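Local coordinates for protein putative NADH-depentdent flavin oxidoreductase (Cupriavidus metallidurans, PDB 5OCS) that is an Old Yellow Enzyme-type ene-reductase that uses FMN and probably oxidises NADPH, at residues D[79-82]-D[83-86]; D[110-113]-D[114-117]; D[154-157]-D[158-162]; D[246-249]-D[250-254]; D[308-311]-D[312-316]. One frame throughout, in Å; residues are numbered along the deposited sequence.

Interaction 1. Residues D[79-82]-D[83-86]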
loop_
_atom_site.group_PDB
_atom_site.type_symbol
_atom_site.label_atom_id
_atom_site.label_comp_id
_atom_site.label_asym_id
_atom_site.label_seq_id
_atom_site.Cartn_x
_atom_site.Cartn_y
_atom_site.Cartn_z
ATOM N N GLU D 79 1.018 19.196 -13.064
ATOM C CA GLU D 79 0.508 19.739 -11.787
ATOM C C GLU D 79 -0.826 19.106 -11.407
ATOM O O GLU D 79 -1.000 18.645 -10.280
ATOM C CB GLU D 79 0.396 21.259 -11.802
ATOM C CG GLU D 79 0.037 21.872 -10.438
ATOM C CD GLU D 79 0.076 23.388 -10.486
ATOM O OE1 GLU D 79 0.689 23.978 -11.447
ATOM O OE2 GLU D 79 -0.535 24.003 -9.580
ATOM N N ALA D 80 -1.756 19.076 -12.341
ATOM C CA ALA D 80 -3.046 18.439 -12.110
ATOM C C ALA D 80 -2.937 16.957 -11.739
ATOM O O ALA D 80 -3.622 16.517 -10.832
ATOM C CB ALA D 80 -3.991 18.590 -13.319
ATOM N N ALA D 81 -2.098 16.205 -12.445
ATOM C CA ALA D 81 -1.920 14.754 -12.192
ATOM C C ALA D 81 -1.362 14.499 -10.796
ATOM O O ALA D 81 -1.857 13.658 -10.051
ATOM C CB ALA D 81 -1.015 14.118 -13.247
ATOM N N LEU D 82 -0.371 15.271 -10.413
ATOM C CA LEU D 82 0.152 15.147 -9.040
ATOM C C LEU D 82 -0.863 15.598 -7.974
ATOM O O LEU D 82 -0.986 14.970 -6.915
ATOM C CB LEU D 82 1.484 15.888 -8.922
ATOM C CG LEU D 82 2.311 15.691 -7.657
ATOM C CD1 LEU D 82 2.582 14.237 -7.327
ATOM C CD2 LEU D 82 3.619 16.457 -7.815
ATOM N N GLY D 83 -1.618 16.652 -8.278
ATOM C CA GLY D 83 -2.671 17.155 -7.397
ATOM C C GLY D 83 -3.720 16.093 -7.096
ATOM O O GLY D 83 -4.203 16.016 -5.932
ATOM N N ARG D 84 -4.059 15.259 -8.091
ATOM C CA ARG D 84 -5.025 14.162 -7.855
ATOM C C ARG D 84 -4.505 13.166 -6.827
ATOM O O ARG D 84 -5.227 12.762 -5.912
ATOM C CB ARG D 84 -5.377 13.437 -9.135
ATOM C CG ARG D 84 -6.267 14.261 -10.060
ATOM C CD ARG D 84 -6.813 13.416 -11.247
ATOM N NE ARG D 84 -5.842 13.281 -12.333
ATOM C CZ ARG D 84 -5.595 14.208 -13.281
ATOM N NH1 ARG D 84 -4.672 13.964 -14.197
ATOM N NH2 ARG D 84 -6.244 15.383 -13.316
ATOM N N VAL D 85 -3.240 12.818 -6.948
ATOM C CA VAL D 85 -2.583 11.936 -5.975
ATOM C C VAL D 85 -2.531 12.578 -4.604
ATOM O O VAL D 85 -2.898 11.948 -3.588
ATOM C CB VAL D 85 -1.154 11.563 -6.433
ATOM C CG1 VAL D 85 -0.475 10.694 -5.393
ATOM C CG2 VAL D 85 -1.203 10.785 -7.738
ATOM N N LEU D 86 -2.071 13.825 -4.540
ATOM C CA LEU D 86 -1.993 14.500 -3.232
ATOM C C LEU D 86 -3.347 14.621 -2.547
ATOM O O LEU D 86 -3.442 14.529 -1.348
ATOM C CB LEU D 86 -1.392 15.916 -3.371
ATOM C CG LEU D 86 0.059 15.941 -3.784
ATOM C CD1 LEU D 86 0.451 17.339 -4.266
ATOM C CD2 LEU D 86 0.954 15.502 -2.619
#
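Arg84 folds its guanidinium back along helix 76-92, so that one face lies over the backbone of the preceding turn. Its NH1 comes 3.5 Å from Ala81 CA, while NH2 rests 3.9 Å from Ala80 CB. The chain is bent at chi3 (-81°), and this bend lays the guanidinium over Ala81 CA and Ala80 O. The methyls of Ala80 and Ala81 are in van der Waals contact with NH2 and NH1.

The other side of the helix is apolar. Leu82 CG meets Leu86 CD1 at 4.2 Å, one turn on, and both leucines also touch Leu170 and strand 96-102, while Val85 packs on helix 36-46. This helix is the crossover of a beta-alpha-beta unit of the barrel, between strands 52-59 and 96-102. Beneath the side chains runs a helical ladder, with Leu86 N donating to Leu82 O at 2.9 Å in a nearly straight bond; the link from Val85 N to Ala81 O is weak at 3.5 Å. Glu79 turns elsewhere, to salt bridges with Arg166 and Arg169. The chemistry implies an amphipathic helix: aliphatic groups join it to strand 96-102 and to helix 36-46, while the exposed arginine lies along its outer surface.

Interaction 2. Residues D[110-113]-D[114-117]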
loop_
_atom_site.group_PDB
_atom_site.type_symbol
_atom_site.label_atom_id
_atom_site.label_comp_id
_atom_site.label_asym_id
_atom_site.label_seq_id
_atom_site.Cartn_x
_atom_site.Cartn_y
_atom_site.Cartn_z
ATOM N N SER D 110 17.967 8.758 -20.226
ATOM C CA SER D 110 18.394 7.383 -19.964
ATOM C C SER D 110 17.181 6.446 -19.793
ATOM O O SER D 110 16.038 6.878 -19.639
ATOM C CB SER D 110 19.240 7.321 -18.717
ATOM O OG SER D 110 20.419 8.086 -18.893
ATOM N N GLU D 111 17.457 5.153 -19.849
ATOM C CA GLU D 111 16.423 4.122 -19.709
ATOM C C GLU D 111 16.175 3.883 -18.233
ATOM O O GLU D 111 17.051 4.135 -17.398
ATOM C CB GLU D 111 16.876 2.801 -20.362
ATOM C CG GLU D 111 17.073 2.866 -21.866
ATOM C CD GLU D 111 15.769 2.920 -22.679
ATOM O OE1 GLU D 111 14.663 3.164 -22.147
ATOM O OE2 GLU D 111 15.832 2.788 -23.907
ATOM N N ALA D 112 14.979 3.405 -17.920
ATOM C CA ALA D 112 14.631 2.942 -16.584
ATOM C C ALA D 112 15.425 1.677 -16.209
ATOM O O ALA D 112 16.007 1.016 -17.094
ATOM C CB ALA D 112 13.122 2.709 -16.508
ATOM N N PRO D 113 15.526 1.354 -14.895
ATOM C CA PRO D 113 16.411 0.226 -14.474
ATOM C C PRO D 113 16.074 -1.094 -15.161
ATOM O O PRO D 113 16.964 -1.799 -15.623
ATOM C CB PRO D 113 16.159 0.133 -12.964
ATOM C CG PRO D 113 15.776 1.538 -12.562
ATOM C CD PRO D 113 14.999 2.095 -13.732
ATOM N N TRP D 114 14.788 -1.421 -15.235
ATOM C CA TRP D 114 14.351 -2.670 -15.889
ATOM C C TRP D 114 14.625 -2.696 -17.394
ATOM O O TRP D 114 14.611 -3.780 -17.990
ATOM C CB TRP D 114 12.877 -3.009 -15.622
ATOM C CG TRP D 114 11.930 -1.842 -15.729
ATOM C CD1 TRP D 114 11.285 -1.372 -16.845
ATOM C CD2 TRP D 114 11.535 -0.991 -14.654
ATOM N NE1 TRP D 114 10.544 -0.271 -16.527
ATOM C CE2 TRP D 114 10.676 -0.016 -15.187
ATOM C CE3 TRP D 114 11.869 -0.927 -13.289
ATOM C CZ2 TRP D 114 10.098 0.983 -14.390
ATOM C CZ3 TRP D 114 11.315 0.047 -12.515
ATOM C CH2 TRP D 114 10.416 0.986 -13.058
ATOM N N ASP D 115 14.885 -1.539 -17.994
ATOM C CA ASP D 115 15.303 -1.452 -19.392
ATOM C C ASP D 115 16.810 -1.274 -19.568
ATOM O O ASP D 115 17.258 -0.981 -20.669
ATOM C CB ASP D 115 14.535 -0.331 -20.079
ATOM C CG ASP D 115 13.036 -0.596 -20.123
ATOM O OD1 ASP D 115 12.647 -1.770 -20.278
ATOM O OD2 ASP D 115 12.276 0.364 -19.969
ATOM N N GLY D 116 17.573 -1.467 -18.494
ATOM C CA GLY D 116 19.048 -1.500 -18.559
ATOM C C GLY D 116 19.765 -0.220 -18.204
ATOM O O GLY D 116 20.989 -0.210 -18.128
ATOM N N GLY D 117 19.015 0.863 -18.002
ATOM C CA GLY D 117 19.588 2.101 -17.525
ATOM C C GLY D 117 20.509 2.852 -18.475
ATOM O O GLY D 117 21.135 3.844 -18.059
HETATM O O HOH W 1 13.124 2.933 -19.939
#
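Backbone psi angles of -45° at Pro113 and -17° at Trp114 curl the chain into a short 3-10 turn that brings residues 114-117 back against Glu111 and Ala112. This is a compact turn in the long loop that follows strand 96-102 of the TIM barrel. Ala112 O accepts two backbone bonds, from Asp115 N at 2.9 Å and from Gly117 N at 3.1 Å. The two donors approach from opposite faces of the carbonyl plane, so that one oxygen pins both the turn and the returning chain at Gly117. Gly116 N adds a third bond, to Pro113 O. Gly116 and Gly117 both have positive phi, a conformation that glycine adopts readily.

Trp114 offers one face of its indole to the methyl group of Ala112, a CH-pi contact with Ala112 CB 4.2 Å from the centroid of the five-membered ring. The ring is buried, and Trp114 also packs on Lys349 of the second subunit, as Pro113 does on Phe368 of that subunit; the turn therefore contributes to the dimer contact. Pro113 lies about 7 Å from Cys25, side chain to side chain, a residue that binds FMN.

The carboxylates of Glu111 and Asp115 have their planes 75° apart. Glu111 OE1 and Asp115 OD2 are 4.3 Å apart, and such like charges would be expected to repel, but Glu111 OE2 has a salt bridge to Arg126, and a water lies between the two acids. That water donates to Glu111 OE1 and to Asp115 OD2, each at 2.7 Å, and accepts from Ala112 N at 2.8 Å.

Interaction 3. Residues D[154-157]-D[158-162]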
loop_
_atom_site.group_PDB
_atom_site.type_symbol
_atom_site.label_atom_id
_atom_site.label_comp_id
_atom_site.label_asym_id
_atom_site.label_seq_id
_atom_site.Cartn_x
_atom_site.Cartn_y
_atom_site.Cartn_z
ATOM N N LYS D 154 20.186 30.211 -16.857
ATOM C CA LYS D 154 18.979 30.959 -16.517
ATOM C C LYS D 154 17.704 30.155 -16.678
ATOM O O LYS D 154 16.846 30.196 -15.773
ATOM C CB LYS D 154 18.887 32.254 -17.332
ATOM C CG LYS D 154 17.620 33.061 -17.093
ATOM C CD LYS D 154 17.737 34.399 -17.835
ATOM C CE LYS D 154 16.421 35.139 -18.061
ATOM N NZ LYS D 154 15.623 35.156 -16.826
ATOM N N LYS D 155 17.564 29.429 -17.787
ATOM C CA LYS D 155 16.418 28.532 -17.960
ATOM C C LYS D 155 16.314 27.568 -16.782
ATOM O O LYS D 155 15.255 27.436 -16.166
ATOM C CB LYS D 155 16.481 27.738 -19.261
ATOM C CG LYS D 155 15.192 27.027 -19.605
ATOM C CD LYS D 155 15.284 26.087 -20.785
ATOM C CE LYS D 155 13.958 25.420 -21.051
ATOM N NZ LYS D 155 13.607 24.443 -19.980
ATOM N N ILE D 156 17.416 26.935 -16.419
ATOM C CA ILE D 156 17.376 26.000 -15.279
ATOM C C ILE D 156 16.954 26.672 -13.968
ATOM O O ILE D 156 16.063 26.126 -13.282
ATOM C CB ILE D 156 18.702 25.229 -15.138
ATOM C CG1 ILE D 156 18.838 24.290 -16.341
ATOM C CG2 ILE D 156 18.734 24.442 -13.829
ATOM C CD1 ILE D 156 20.287 23.943 -16.641
ATOM N N ARG D 157 17.558 27.825 -13.615
ATOM C CA ARG D 157 17.140 28.563 -12.433
ATOM C C ARG D 157 15.633 28.814 -12.485
ATOM O O ARG D 157 14.915 28.514 -11.519
ATOM C CB ARG D 157 17.834 29.927 -12.249
ATOM C CG ARG D 157 19.352 29.909 -12.146
ATOM C CD ARG D 157 19.948 31.274 -11.762
ATOM N NE ARG D 157 21.400 31.248 -11.992
ATOM C CZ ARG D 157 22.003 31.514 -13.154
ATOM N NH1 ARG D 157 21.288 31.908 -14.204
ATOM N NH2 ARG D 157 23.351 31.412 -13.257
ATOM N N ASP D 158 15.167 29.352 -13.614
ATOM C CA ASP D 158 13.778 29.739 -13.712
ATOM C C ASP D 158 12.863 28.514 -13.662
ATOM O O ASP D 158 11.757 28.625 -13.159
ATOM C CB ASP D 158 13.511 30.527 -14.974
ATOM C CG ASP D 158 14.156 31.889 -14.958
ATOM O OD1 ASP D 158 14.547 32.420 -13.873
ATOM O OD2 ASP D 158 14.296 32.397 -16.058
ATOM N N ASP D 159 13.319 27.384 -14.201
ATOM C CA ASP D 159 12.536 26.126 -14.200
ATOM C C ASP D 159 12.403 25.586 -12.759
ATOM O O ASP D 159 11.316 25.140 -12.353
ATOM C CB ASP D 159 13.159 25.060 -15.099
ATOM C CG ASP D 159 13.051 25.381 -16.574
ATOM O OD1 ASP D 159 12.262 26.287 -16.963
ATOM O OD2 ASP D 159 13.729 24.698 -17.360
ATOM N N PHE D 160 13.484 25.645 -11.988
ATOM C CA PHE D 160 13.413 25.300 -10.572
ATOM C C PHE D 160 12.395 26.176 -9.821
ATOM O O PHE D 160 11.608 25.690 -9.007
ATOM C CB PHE D 160 14.773 25.356 -9.902
ATOM C CG PHE D 160 15.522 24.047 -9.930
ATOM C CD1 PHE D 160 15.340 23.109 -8.911
ATOM C CD2 PHE D 160 16.421 23.737 -10.978
ATOM C CE1 PHE D 160 16.020 21.881 -8.922
ATOM C CE2 PHE D 160 17.122 22.526 -10.979
ATOM C CZ PHE D 160 16.902 21.584 -9.962
ATOM N N VAL D 161 12.461 27.466 -10.085
ATOM C CA VAL D 161 11.507 28.421 -9.555
ATOM C C VAL D 161 10.084 28.102 -9.967
ATOM O O VAL D 161 9.203 28.097 -9.099
ATOM C CB VAL D 161 11.867 29.872 -9.953
ATOM C CG1 VAL D 161 10.737 30.835 -9.552
ATOM C CG2 VAL D 161 13.177 30.276 -9.277
ATOM N N ALA D 162 9.849 27.839 -11.245
ATOM C CA ALA D 162 8.495 27.572 -11.721
ATOM C C ALA D 162 7.950 26.329 -11.029
ATOM O O ALA D 162 6.807 26.315 -10.551
ATOM C CB ALA D 162 8.407 27.457 -13.230
HETATM O O HOH W 2 10.915 25.565 -18.925
#
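Asp158 and Arg157, with Asp159 close behind, bury the most surface in this part of helix 150-169, and the two aspartates each form a salt bridge with a lysine four residues earlier. Asp158 OD2 takes Lys154 NZ at 3.2 Å through its syn lone pair, the side of the carboxylate's other oxygen. The neighbouring salt bridge repeats the pattern at much closer range: Lys155 NZ stands 2.6 Å from Asp159 OD2, again on the syn side. Both lysines start out with CG opposite the backbone N and run nearly straight until chi4, where a final bend brings the ammonium to the syn side of OD2.

Lys155 is shared more widely. A water accepts from its NZ at 3.1 Å and donates to Asp159 OD1, so the carboxylate is gripped at both oxygens, and Glu63 supplies a second salt bridge to the same ammonium. Such neighbouring charges would probably favour the ionised form of Asp159.

Arg157 runs extended from CG to NE, and its NH2 makes a salt bridge with Glu213. It packs on Phe210 of helix 204-221, and its carbonyl receives Val161 N at 3.0 Å. On the apolar side, Ile156 and Phe160 lie side by side, with Ile156 CG2 3.7 Å from Phe160 CD2, and Ile156 O sits at the edge of the phenyl ring, in its plane. A charged face with i to i+4 salt bridges and an apolar face packed on helix 204-221 make this an amphipathic helix on the outside of a TIM barrel.

Interaction 4. Residues D[246-249]-D[250-254]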
loop_
_atom_site.group_PDB
_atom_site.type_symbol
_atom_site.label_atom_id
_atom_site.label_comp_id
_atom_site.label_asym_id
_atom_site.label_seq_id
_atom_site.Cartn_x
_atom_site.Cartn_y
_atom_site.Cartn_z
ATOM N N GLY D 246 34.147 19.546 0.859
ATOM C CA GLY D 246 33.189 20.288 0.075
ATOM C C GLY D 246 31.796 20.244 0.691
ATOM O O GLY D 246 31.099 21.262 0.753
ATOM N N THR D 247 31.366 19.045 1.066
ATOM C CA THR D 247 30.065 18.873 1.710
ATOM C C THR D 247 29.902 19.791 2.926
ATOM O O THR D 247 28.834 20.390 3.117
ATOM C CB THR D 247 29.871 17.411 2.119
ATOM O OG1 THR D 247 29.873 16.665 0.920
ATOM C CG2 THR D 247 28.570 17.163 2.808
ATOM N N ILE D 248 30.933 19.860 3.756
ATOM C CA ILE D 248 30.875 20.683 4.967
ATOM C C ILE D 248 30.786 22.147 4.586
ATOM O O ILE D 248 29.987 22.875 5.166
ATOM C CB ILE D 248 32.057 20.382 5.922
ATOM C CG1 ILE D 248 31.875 18.984 6.485
ATOM C CG2 ILE D 248 32.104 21.396 7.072
ATOM C CD1 ILE D 248 33.081 18.380 7.137
ATOM N N ALA D 249 31.574 22.572 3.597
ATOM C CA ALA D 249 31.567 23.976 3.173
ATOM C C ALA D 249 30.216 24.355 2.543
ATOM O O ALA D 249 29.650 25.446 2.774
ATOM C CB ALA D 249 32.711 24.231 2.204
ATOM N N LEU D 250 29.690 23.432 1.748
ATOM C CA LEU D 250 28.391 23.658 1.162
ATOM C C LEU D 250 27.283 23.735 2.271
ATOM O O LEU D 250 26.403 24.607 2.198
ATOM C CB LEU D 250 28.098 22.594 0.104
ATOM C CG LEU D 250 26.704 22.674 -0.560
ATOM C CD1 LEU D 250 26.569 23.947 -1.371
ATOM C CD2 LEU D 250 26.508 21.459 -1.467
ATOM N N SER D 251 27.366 22.877 3.272
ATOM C CA SER D 251 26.370 22.816 4.361
ATOM C C SER D 251 26.424 24.101 5.200
ATOM O O SER D 251 25.379 24.665 5.548
ATOM C CB SER D 251 26.562 21.596 5.203
ATOM O OG SER D 251 26.392 20.417 4.407
ATOM N N HIS D 252 27.628 24.636 5.423
ATOM C CA HIS D 252 27.735 25.979 6.069
ATOM C C HIS D 252 27.035 27.062 5.236
ATOM O O HIS D 252 26.304 27.917 5.776
ATOM C CB HIS D 252 29.216 26.413 6.354
ATOM C CG HIS D 252 29.868 25.707 7.511
ATOM N ND1 HIS D 252 29.443 25.844 8.813
ATOM C CD2 HIS D 252 30.944 24.891 7.558
ATOM C CE1 HIS D 252 30.211 25.125 9.609
ATOM N NE2 HIS D 252 31.120 24.521 8.870
ATOM N N GLU D 253 27.260 27.063 3.928
ATOM C CA GLU D 253 26.595 28.019 3.062
ATOM C C GLU D 253 25.098 27.851 3.059
ATOM O O GLU D 253 24.374 28.847 3.126
ATOM C CB GLU D 253 27.109 27.962 1.650
ATOM C CG GLU D 253 28.453 28.635 1.462
ATOM C CD GLU D 253 28.394 30.131 1.724
ATOM O OE1 GLU D 253 27.370 30.793 1.465
ATOM O OE2 GLU D 253 29.384 30.632 2.246
ATOM N N LEU D 254 24.642 26.595 3.018
ATOM C CA LEU D 254 23.192 26.326 3.063
ATOM C C LEU D 254 22.572 26.906 4.338
ATOM O O LEU D 254 21.542 27.580 4.285
ATOM C CB LEU D 254 22.925 24.820 2.981
ATOM C CG LEU D 254 23.220 24.254 1.593
ATOM C CD1 LEU D 254 23.328 22.741 1.624
ATOM C CD2 LEU D 254 22.146 24.677 0.627
#
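Hydrogen bonding centres on Ser251, whose OG turns back to Thr247 O at 2.8 Å. The hydroxyl sits beside its own backbone N and opposite the carbonyl carbon (chi1 -61°), a torsion that lets it reach the carbonyl one turn earlier. Ser251 N donates to the same oxygen at 2.9 Å. OG and N reach it from the two faces of the carbonyl plane, giving the oxygen two bonds and the buried hydroxyl an acceptor within its own helix. The helical ladder continues on both sides: Leu250 N to Gly246 O at 2.8 Å, His252 N to Ile248 O, and Glu253 N to Ala249 O.

These bonds belong to helix 244-256, the crossover between strands 228-233 and 262-265 in a beta-alpha-beta unit of the TIM barrel. Thr247 OG1 bonds to Ala234 O just beyond the first of those strands.

Van der Waals contact across the turn comes chiefly from Ile248 and His252, which lie alongside each other and point the same way. Ile248 CG2 touches the imidazole at His252 CD2 and NE2, 3.7 Å from each, while His252 CD2 is 3.3 Å from Ile248 O. Both side chains also reach helix 284-293. Leu250 sends its end elsewhere, onto strand 228-233 and helix 204-221, with its CB 3.3 Å from Gly246 O.

Charge enters through Glu253, which pairs with Arg257 in a salt bridge further along the chain.

Interaction 5. Residues D[308-311]-D[312-316]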
loop_
_atom_site.group_PDB
_atom_site.type_symbol
_atom_site.label_atom_id
_atom_site.label_comp_id
_atom_site.label_asym_id
_atom_site.label_seq_id
_atom_site.Cartn_x
_atom_site.Cartn_y
_atom_site.Cartn_z
ATOM N N GLN D 308 18.882 -0.520 14.218
ATOM C CA GLN D 308 19.889 0.239 13.462
ATOM C C GLN D 308 19.520 1.719 13.367
ATOM O O GLN D 308 20.335 2.622 13.612
ATOM C CB GLN D 308 20.058 -0.322 12.053
ATOM C CG GLN D 308 20.608 -1.732 11.937
ATOM C CD GLN D 308 20.583 -2.174 10.468
ATOM O OE1 GLN D 308 19.533 -2.336 9.899
ATOM N NE2 GLN D 308 21.742 -2.277 9.838
ATOM N N ALA D 309 18.260 1.996 13.026
ATOM C CA ALA D 309 17.794 3.375 12.947
ATOM C C ALA D 309 17.809 4.098 14.302
ATOM O O ALA D 309 18.260 5.233 14.400
ATOM C CB ALA D 309 16.408 3.402 12.346
ATOM N N GLU D 310 17.328 3.428 15.354
ATOM C CA GLU D 310 17.345 3.984 16.699
ATOM C C GLU D 310 18.778 4.396 17.068
ATOM O O GLU D 310 19.007 5.497 17.612
ATOM C CB GLU D 310 16.801 2.947 17.686
ATOM C CG GLU D 310 16.917 3.278 19.176
ATOM C CD GLU D 310 16.190 4.546 19.584
ATOM O OE1 GLU D 310 15.329 5.073 18.829
ATOM O OE2 GLU D 310 16.454 5.033 20.695
ATOM N N ALA D 311 19.723 3.514 16.767
ATOM C CA ALA D 311 21.103 3.770 17.157
ATOM C C ALA D 311 21.660 4.996 16.442
ATOM O O ALA D 311 22.372 5.826 17.066
ATOM C CB ALA D 311 22.000 2.567 16.895
ATOM N N ILE D 312 21.370 5.121 15.145
ATOM C CA ILE D 312 21.758 6.333 14.413
ATOM C C ILE D 312 21.244 7.566 15.157
ATOM O O ILE D 312 21.956 8.542 15.300
ATOM C CB ILE D 312 21.305 6.293 12.928
ATOM C CG1 ILE D 312 22.195 5.304 12.152
ATOM C CG2 ILE D 312 21.296 7.690 12.299
ATOM C CD1 ILE D 312 21.638 4.929 10.789
ATOM N N ILE D 313 19.990 7.566 15.602
ATOM C CA ILE D 313 19.487 8.762 16.258
ATOM C C ILE D 313 20.088 8.909 17.656
ATOM O O ILE D 313 20.509 10.012 18.052
ATOM C CB ILE D 313 17.959 8.738 16.351
ATOM C CG1 ILE D 313 17.321 8.669 14.934
ATOM C CG2 ILE D 313 17.446 9.912 17.140
ATOM C CD1 ILE D 313 17.642 9.808 13.993
ATOM N N ALA D 314 20.085 7.810 18.407
ATOM C CA ALA D 314 20.482 7.849 19.829
ATOM C C ALA D 314 21.967 8.149 19.977
ATOM O O ALA D 314 22.366 8.809 20.936
ATOM C CB ALA D 314 20.117 6.552 20.528
ATOM N N ASN D 315 22.765 7.731 18.982
ATOM C CA ASN D 315 24.192 8.034 18.937
ATOM C C ASN D 315 24.522 9.394 18.283
ATOM O O ASN D 315 25.690 9.674 17.972
ATOM C CB ASN D 315 24.927 6.863 18.244
ATOM C CG ASN D 315 26.422 6.810 18.566
ATOM O OD1 ASN D 315 26.853 7.156 19.696
ATOM N ND2 ASN D 315 27.237 6.373 17.576
ATOM N N ASN D 316 23.514 10.244 18.079
ATOM C CA ASN D 316 23.688 11.586 17.577
ATOM C C ASN D 316 24.373 11.658 16.200
ATOM O O ASN D 316 25.133 12.597 15.922
ATOM C CB ASN D 316 24.429 12.440 18.625
ATOM C CG ASN D 316 23.581 12.685 19.864
ATOM O OD1 ASN D 316 22.597 13.384 19.794
ATOM N ND2 ASN D 316 23.960 12.095 20.990
#
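Successive i to i+4 bonds carry helix 306-314 to its end, where Ala314 N and Asn315 N meet Glu310 O and Ala311 O, each at 2.7 Å. A Schellman motif closes it: Asn316, with positive phi (59°), is the C-prime residue, its N bonding to Ile313 O at 3.0 Å while Glu317 N returns to Ile312 O. The helix is the crossover between strands 297-300 and 320-323 of the TIM barrel.

Among the side chains, Glu310 makes the reach over one turn. A bend at chi2 (60°) carries its carboxylate forward along the helix, and OE2 comes 4.0 Å from Ala314 CB, a van der Waals contact between a carboxylate oxygen and a methyl. The polar bonds of the group lie elsewhere: OE2 with His3 ND1 and OE1 with Leu4 N, which tie the helix to the chain's beginning. Ile312 packs inward on Ile321 of strand 320-323, and its CG1 lies 3.6 Å from Gln308 O. That oxygen receives Ile312 N at 3.1 Å and also a bond from Gln282.

Ile313 packs on Arg18, and its CG1 lies 3.6 Å from Ala309 O. At the helix end Asn315 directs its amide to Glu317, while its CB lies 3.0 Å from Ala311 O.

Four of the five contacts, interactions 1, 3, 4 and 5, are single-helix turns on the outside of one TIM barrel; interaction 2 is a turn in a loop. Interactions 1 and 3 are neighbours, about 7 Å apart at their nearest atoms, whereas interactions 1 and 5 lie on opposite sides of the chain's centre, their own centres 35 Å apart. FMN-binding residues lie within about 8 to 10 Å of the helix contacts: Gln100 is about 10 Å from Leu82 and about 8 Å from Phe160, Arg231 about 9 Å from Leu250, and Leu302 about 8 Å from Gln308, all between side chains. In interaction 2, which alone reaches the second subunit, Pro113 is about 8 Å from Arg325, side chain to side chain.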